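Local coordinates for protein vacuolar aminopeptidase 1 (Saccharomyces cerevisiae, PDB 5JGF) that removes N-terminal amino acids, preferably neutral or hydrophobic ones, from peptides in the yeast vacuole as a zinc-dependent dodecameric enzyme, at residues Trp79-His91 / Lys454-Val466. Residues are numbered along the deposited sequence; the frame is centred on the assembly and turned at random.
Sequences WRAEKGVGVIGSH and KFFNGFFKHWRSV. With ZN (zinc ion), chain K.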
loop_
_atom_site.group_PDB
_atom_site.type_symbol
_atom_site.label_atom_id
_atom_site.label_comp_id
_atom_site.label_asym_id
_atom_site.label_seq_id
_atom_site.Cartn_x
_atom_site.Cartn_y
_atom_site.Cartn_z
ATOM N N TRP D 79 -67.455 19.455 11.499
ATOM C CA TRP D 79 -66.049 19.821 11.367
ATOM C C TRP D 79 -65.892 21.233 10.813
ATOM O O TRP D 79 -66.701 21.690 10.005
ATOM C CB TRP D 79 -65.324 18.842 10.433
ATOM C CG TRP D 79 -63.883 19.215 10.193
ATOM C CD1 TRP D 79 -62.840 19.067 11.065
ATOM C CD2 TRP D 79 -63.340 19.839 9.021
ATOM N NE1 TRP D 79 -61.683 19.560 10.509
ATOM C CE2 TRP D 79 -61.959 20.038 9.256
ATOM C CE3 TRP D 79 -63.885 20.249 7.796
ATOM C CZ2 TRP D 79 -61.114 20.631 8.309
ATOM C CZ3 TRP D 79 -63.044 20.838 6.852
ATOM C CH2 TRP D 79 -61.671 21.022 7.117
ATOM N N ARG D 80 -64.851 21.923 11.267
ATOM C CA ARG D 80 -64.538 23.263 10.787
ATOM C C ARG D 80 -63.019 23.360 10.731
ATOM O O ARG D 80 -62.324 22.646 11.455
ATOM C CB ARG D 80 -65.131 24.338 11.710
ATOM C CG ARG D 80 -64.714 24.258 13.161
ATOM C CD ARG D 80 -65.658 25.088 14.029
ATOM N NE ARG D 80 -65.358 24.966 15.453
ATOM C CZ ARG D 80 -64.451 25.694 16.096
ATOM N NH1 ARG D 80 -63.748 26.614 15.444
ATOM N NH2 ARG D 80 -64.246 25.502 17.392
ATOM N N ALA D 81 -62.515 24.231 9.863
ATOM C CA ALA D 81 -61.081 24.417 9.659
ATOM C C ALA D 81 -60.229 24.457 10.921
ATOM O O ALA D 81 -59.167 23.831 10.982
ATOM C CB ALA D 81 -60.841 25.679 8.844
ATOM N N GLU D 82 -60.685 25.197 11.924
ATOM C CA GLU D 82 -59.941 25.329 13.168
ATOM C C GLU D 82 -59.729 24.014 13.916
ATOM O O GLU D 82 -58.852 23.919 14.775
ATOM C CB GLU D 82 -60.633 26.351 14.076
ATOM C CG GLU D 82 -60.718 27.750 13.467
ATOM C CD GLU D 82 -61.786 27.890 12.377
ATOM O OE1 GLU D 82 -61.729 28.893 11.632
ATOM O OE2 GLU D 82 -62.686 27.026 12.266
ATOM N N LYS D 83 -60.526 23.000 13.591
ATOM C CA LYS D 83 -60.399 21.695 14.234
ATOM C C LYS D 83 -59.217 20.905 13.672
ATOM O O LYS D 83 -58.761 19.929 14.275
ATOM C CB LYS D 83 -61.687 20.894 14.054
ATOM C CG LYS D 83 -62.804 21.349 14.983
ATOM C CD LYS D 83 -62.439 21.017 16.420
ATOM C CE LYS D 83 -63.443 21.562 17.409
ATOM N NZ LYS D 83 -63.081 21.140 18.793
ATOM N N GLY D 84 -58.730 21.340 12.514
ATOM C CA GLY D 84 -57.606 20.677 11.880
ATOM C C GLY D 84 -57.904 19.247 11.474
ATOM O O GLY D 84 -59.063 18.824 11.431
ATOM N N VAL D 85 -56.850 18.497 11.170
ATOM C CA VAL D 85 -56.993 17.107 10.764
ATOM C C VAL D 85 -56.066 16.223 11.597
ATOM O O VAL D 85 -54.917 16.590 11.852
ATOM C CB VAL D 85 -56.638 16.928 9.266
ATOM C CG1 VAL D 85 -56.908 15.499 8.830
ATOM C CG2 VAL D 85 -57.438 17.911 8.419
ATOM N N GLY D 86 -56.582 15.076 12.037
ATOM C CA GLY D 86 -55.791 14.132 12.811
ATOM C C GLY D 86 -55.327 13.098 11.808
ATOM O O GLY D 86 -56.136 12.323 11.296
ATOM N N VAL D 87 -54.025 13.075 11.534
ATOM C CA VAL D 87 -53.476 12.180 10.519
ATOM C C VAL D 87 -52.433 11.158 10.953
ATOM O O VAL D 87 -51.594 11.434 11.809
ATOM C CB VAL D 87 -52.785 13.001 9.396
ATOM C CG1 VAL D 87 -52.285 12.068 8.299
ATOM C CG2 VAL D 87 -53.729 14.056 8.839
ATOM N N ILE D 88 -52.495 9.977 10.348
ATOM C CA ILE D 88 -51.470 8.963 10.566
ATOM C C ILE D 88 -51.028 8.582 9.161
ATOM O O ILE D 88 -51.835 8.128 8.345
ATOM C CB ILE D 88 -51.962 7.683 11.275
ATOM C CG1 ILE D 88 -52.390 7.991 12.709
ATOM C CG2 ILE D 88 -50.811 6.663 11.319
ATOM C CD1 ILE D 88 -52.779 6.755 13.506
ATOM N N GLY D 89 -49.751 8.797 8.864
ATOM C CA GLY D 89 -49.238 8.454 7.551
ATOM C C GLY D 89 -48.206 7.348 7.654
ATOM O O GLY D 89 -47.289 7.436 8.464
ATOM N N SER D 90 -48.359 6.307 6.841
ATOM C CA SER D 90 -47.431 5.178 6.849
ATOM C C SER D 90 -47.204 4.705 5.421
ATOM O O SER D 90 -47.900 5.140 4.500
ATOM C CB SER D 90 -48.004 4.022 7.675
ATOM O OG SER D 90 -48.215 4.408 9.021
ATOM N N HIS D 91 -46.229 3.824 5.219
ATOM C CA HIS D 91 -46.001 3.326 3.871
ATOM C C HIS D 91 -46.276 1.835 3.776
ATOM O O HIS D 91 -45.993 1.076 4.703
ATOM C CB HIS D 91 -44.588 3.698 3.364
ATOM C CG HIS D 91 -43.458 2.999 4.059
ATOM N ND1 HIS D 91 -42.939 1.803 3.612
ATOM C CD2 HIS D 91 -42.684 3.378 5.104
ATOM C CE1 HIS D 91 -41.888 1.479 4.347
ATOM N NE2 HIS D 91 -41.713 2.418 5.258
ATOM N N LYS D 454 -53.426 0.102 20.204
ATOM C CA LYS D 454 -53.911 0.796 21.388
ATOM C C LYS D 454 -53.479 2.258 21.383
ATOM O O LYS D 454 -54.282 3.152 21.650
ATOM C CB LYS D 454 -53.400 0.096 22.653
ATOM C CG LYS D 454 -53.917 0.694 23.953
ATOM C CD LYS D 454 -53.547 -0.190 25.142
ATOM C CE LYS D 454 -52.726 0.561 26.179
ATOM N NZ LYS D 454 -53.450 1.730 26.752
ATOM N N PHE D 455 -52.216 2.508 21.065
ATOM C CA PHE D 455 -51.732 3.877 21.036
ATOM C C PHE D 455 -52.417 4.711 19.954
ATOM O O PHE D 455 -52.877 5.821 20.219
ATOM C CB PHE D 455 -50.223 3.916 20.805
ATOM C CG PHE D 455 -49.690 5.302 20.635
ATOM C CD1 PHE D 455 -49.560 6.147 21.731
ATOM C CD2 PHE D 455 -49.379 5.786 19.372
ATOM C CE1 PHE D 455 -49.130 7.457 21.568
ATOM C CE2 PHE D 455 -48.950 7.096 19.198
ATOM C CZ PHE D 455 -48.825 7.935 20.298
ATOM N N PHE D 456 -52.479 4.180 18.735
ATOM C CA PHE D 456 -53.096 4.896 17.620
ATOM C C PHE D 456 -54.582 5.145 17.851
ATOM O O PHE D 456 -55.123 6.162 17.411
ATOM C CB PHE D 456 -52.898 4.113 16.318
ATOM C CG PHE D 456 -51.467 4.068 15.847
ATOM C CD1 PHE D 456 -50.943 2.906 15.291
ATOM C CD2 PHE D 456 -50.651 5.189 15.954
ATOM C CE1 PHE D 456 -49.621 2.859 14.849
ATOM C CE2 PHE D 456 -49.326 5.153 15.514
ATOM C CZ PHE D 456 -48.813 3.987 14.963
ATOM N N ASN D 457 -55.237 4.213 18.535
ATOM C CA ASN D 457 -56.659 4.349 18.835
ATOM C C ASN D 457 -56.790 5.534 19.786
ATOM O O ASN D 457 -57.661 6.393 19.618
ATOM C CB ASN D 457 -57.188 3.077 19.505
ATOM C CG ASN D 457 -58.700 3.093 19.685
ATOM O OD1 ASN D 457 -59.221 2.582 20.672
ATOM N ND2 ASN D 457 -59.409 3.666 18.721
ATOM N N GLY D 458 -55.901 5.580 20.776
ATOM C CA GLY D 458 -55.907 6.670 21.737
ATOM C C GLY D 458 -55.649 8.005 21.063
ATOM O O GLY D 458 -56.171 9.040 21.488
ATOM N N PHE D 459 -54.836 7.989 20.009
ATOM C CA PHE D 459 -54.528 9.207 19.269
ATOM C C PHE D 459 -55.787 9.788 18.626
ATOM O O PHE D 459 -56.081 10.973 18.782
ATOM C CB PHE D 459 -53.496 8.927 18.171
ATOM C CG PHE D 459 -53.361 10.045 17.171
ATOM C CD1 PHE D 459 -52.722 11.233 17.514
ATOM C CD2 PHE D 459 -53.895 9.919 15.891
ATOM C CE1 PHE D 459 -52.613 12.278 16.592
ATOM C CE2 PHE D 459 -53.794 10.957 14.964
ATOM C CZ PHE D 459 -53.151 12.138 15.315
ATOM N N PHE D 460 -56.527 8.959 17.896
ATOM C CA PHE D 460 -57.737 9.443 17.238
ATOM C C PHE D 460 -58.773 9.935 18.244
ATOM O O PHE D 460 -59.455 10.933 18.010
ATOM C CB PHE D 460 -58.339 8.353 16.348
ATOM C CG PHE D 460 -57.568 8.119 15.078
ATOM C CD1 PHE D 460 -57.297 9.175 14.212
ATOM C CD2 PHE D 460 -57.122 6.845 14.739
ATOM C CE1 PHE D 460 -56.598 8.969 13.028
ATOM C CE2 PHE D 460 -56.421 6.628 13.552
ATOM C CZ PHE D 460 -56.160 7.692 12.697
ATOM N N LYS D 461 -58.876 9.245 19.370
ATOM C CA LYS D 461 -59.836 9.631 20.393
ATOM C C LYS D 461 -59.497 10.925 21.123
ATOM O O LYS D 461 -60.370 11.767 21.336
ATOM C CB LYS D 461 -59.970 8.528 21.444
ATOM C CG LYS D 461 -60.703 7.283 21.005
ATOM C CD LYS D 461 -60.695 6.264 22.137
ATOM C CE LYS D 461 -61.511 5.033 21.798
ATOM N NZ LYS D 461 -61.404 3.996 22.866
ATOM N N HIS D 462 -58.227 11.100 21.482
ATOM C CA HIS D 462 -57.836 12.258 22.276
ATOM C C HIS D 462 -56.860 13.313 21.749
ATOM O O HIS D 462 -56.577 14.272 22.463
ATOM C CB HIS D 462 -57.305 11.753 23.621
ATOM C CG HIS D 462 -58.161 10.696 24.249
ATOM N ND1 HIS D 462 -57.687 9.436 24.546
ATOM C CD2 HIS D 462 -59.459 10.710 24.633
ATOM C CE1 HIS D 462 -58.656 8.720 25.088
ATOM N NE2 HIS D 462 -59.743 9.469 25.152
ATOM N N TRP D 463 -56.346 13.175 20.532
ATOM C CA TRP D 463 -55.381 14.172 20.062
ATOM C C TRP D 463 -55.919 15.602 20.031
ATOM O O TRP D 463 -55.208 16.542 20.391
ATOM C CB TRP D 463 -54.834 13.812 18.674
ATOM C CG TRP D 463 -55.711 14.233 17.538
ATOM C CD1 TRP D 463 -56.715 13.511 16.963
ATOM C CD2 TRP D 463 -55.685 15.495 16.865
ATOM N NE1 TRP D 463 -57.317 14.247 15.970
ATOM C CE2 TRP D 463 -56.707 15.469 15.891
ATOM C CE3 TRP D 463 -54.899 16.649 16.992
ATOM C CZ2 TRP D 463 -56.963 16.555 15.043
ATOM C CZ3 TRP D 463 -55.153 17.729 16.149
ATOM C CH2 TRP D 463 -56.180 17.671 15.187
ATOM N N ARG D 464 -57.163 15.775 19.599
ATOM C CA ARG D 464 -57.740 17.115 19.517
ATOM C C ARG D 464 -57.798 17.771 20.895
ATOM O O ARG D 464 -57.394 18.923 21.057
ATOM C CB ARG D 464 -59.141 17.057 18.894
ATOM C CG ARG D 464 -59.777 18.420 18.600
ATOM C CD ARG D 464 -58.942 19.262 17.637
ATOM N NE ARG D 464 -57.979 20.112 18.333
ATOM C CZ ARG D 464 -57.065 20.871 17.733
ATOM N NH1 ARG D 464 -56.971 20.896 16.410
ATOM N NH2 ARG D 464 -56.248 21.621 18.461
ATOM N N SER D 465 -58.281 17.027 21.885
ATOM C CA SER D 465 -58.389 17.540 23.247
ATOM C C SER D 465 -57.027 17.884 23.844
ATOM O O SER D 465 -56.891 18.865 24.575
ATOM C CB SER D 465 -59.094 16.519 24.142
ATOM O OG SER D 465 -59.175 16.991 25.475
ATOM N N VAL D 466 -56.019 17.076 23.536
ATOM C CA VAL D 466 -54.675 17.318 24.052
ATOM C C VAL D 466 -54.007 18.512 23.375
ATOM O O VAL D 466 -53.414 19.360 24.043
ATOM C CB VAL D 466 -53.767 16.075 23.875
ATOM C CG1 VAL D 466 -52.332 16.416 24.262
ATOM C CG2 VAL D 466 -54.279 14.933 24.734
HETATM ZN ZN ZN K . -40.163 2.288 6.739
HETATM O O HOH W 1 -38.577 2.293 8.563
HETATM O O HOH W 2 -38.622 2.612 5.434
#
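Ile88 of strand 86-91 reaches three phenylalanines of helix 448-468. CB heads for the helix; CG1, set beside the backbone N (chi1 -66°), lies 3.8 Å from Phe460 CZ and also meets Phe459 CE2. The extended tip carries CD1 between Phe460 and a third ring, 3.6 Å from both Phe460 CZ and Phe456 CD2, approaching each obliquely. Two residues earlier in the strand, Gly86 meets the indole of Trp463, one turn further along the helix than Phe459. Gly86 CA sits 3.1 Å above the indole plane, offset toward the rim, where a CB would fall on the ring near NE1; CB of Arg464 is over the centre of the opposite face. Phe460 turns its edge to Gly86 O.

The polar link comes from Arg464, whose chain bends at chi2 and chi3 to bring NH1 2.9 Å from Lys83 O. The N-H points fairly straight, and the oxygen lies near the guanidinium plane, but the donor stands 69° out of the carbonyl plane. NH2 pairs with Asp468.

The segment axes run 9.1 Å apart at 148°, so the helix packs roughly antiparallel on an inner strand of the mixed central sheet. That strand ends at His91, whose NE2 binds zinc with Asp262 and Asp344. Dispersion contacts and the flat fit over Gly86 thus hold this face, the single direct hydrogen bond lying at the end away from the zinc.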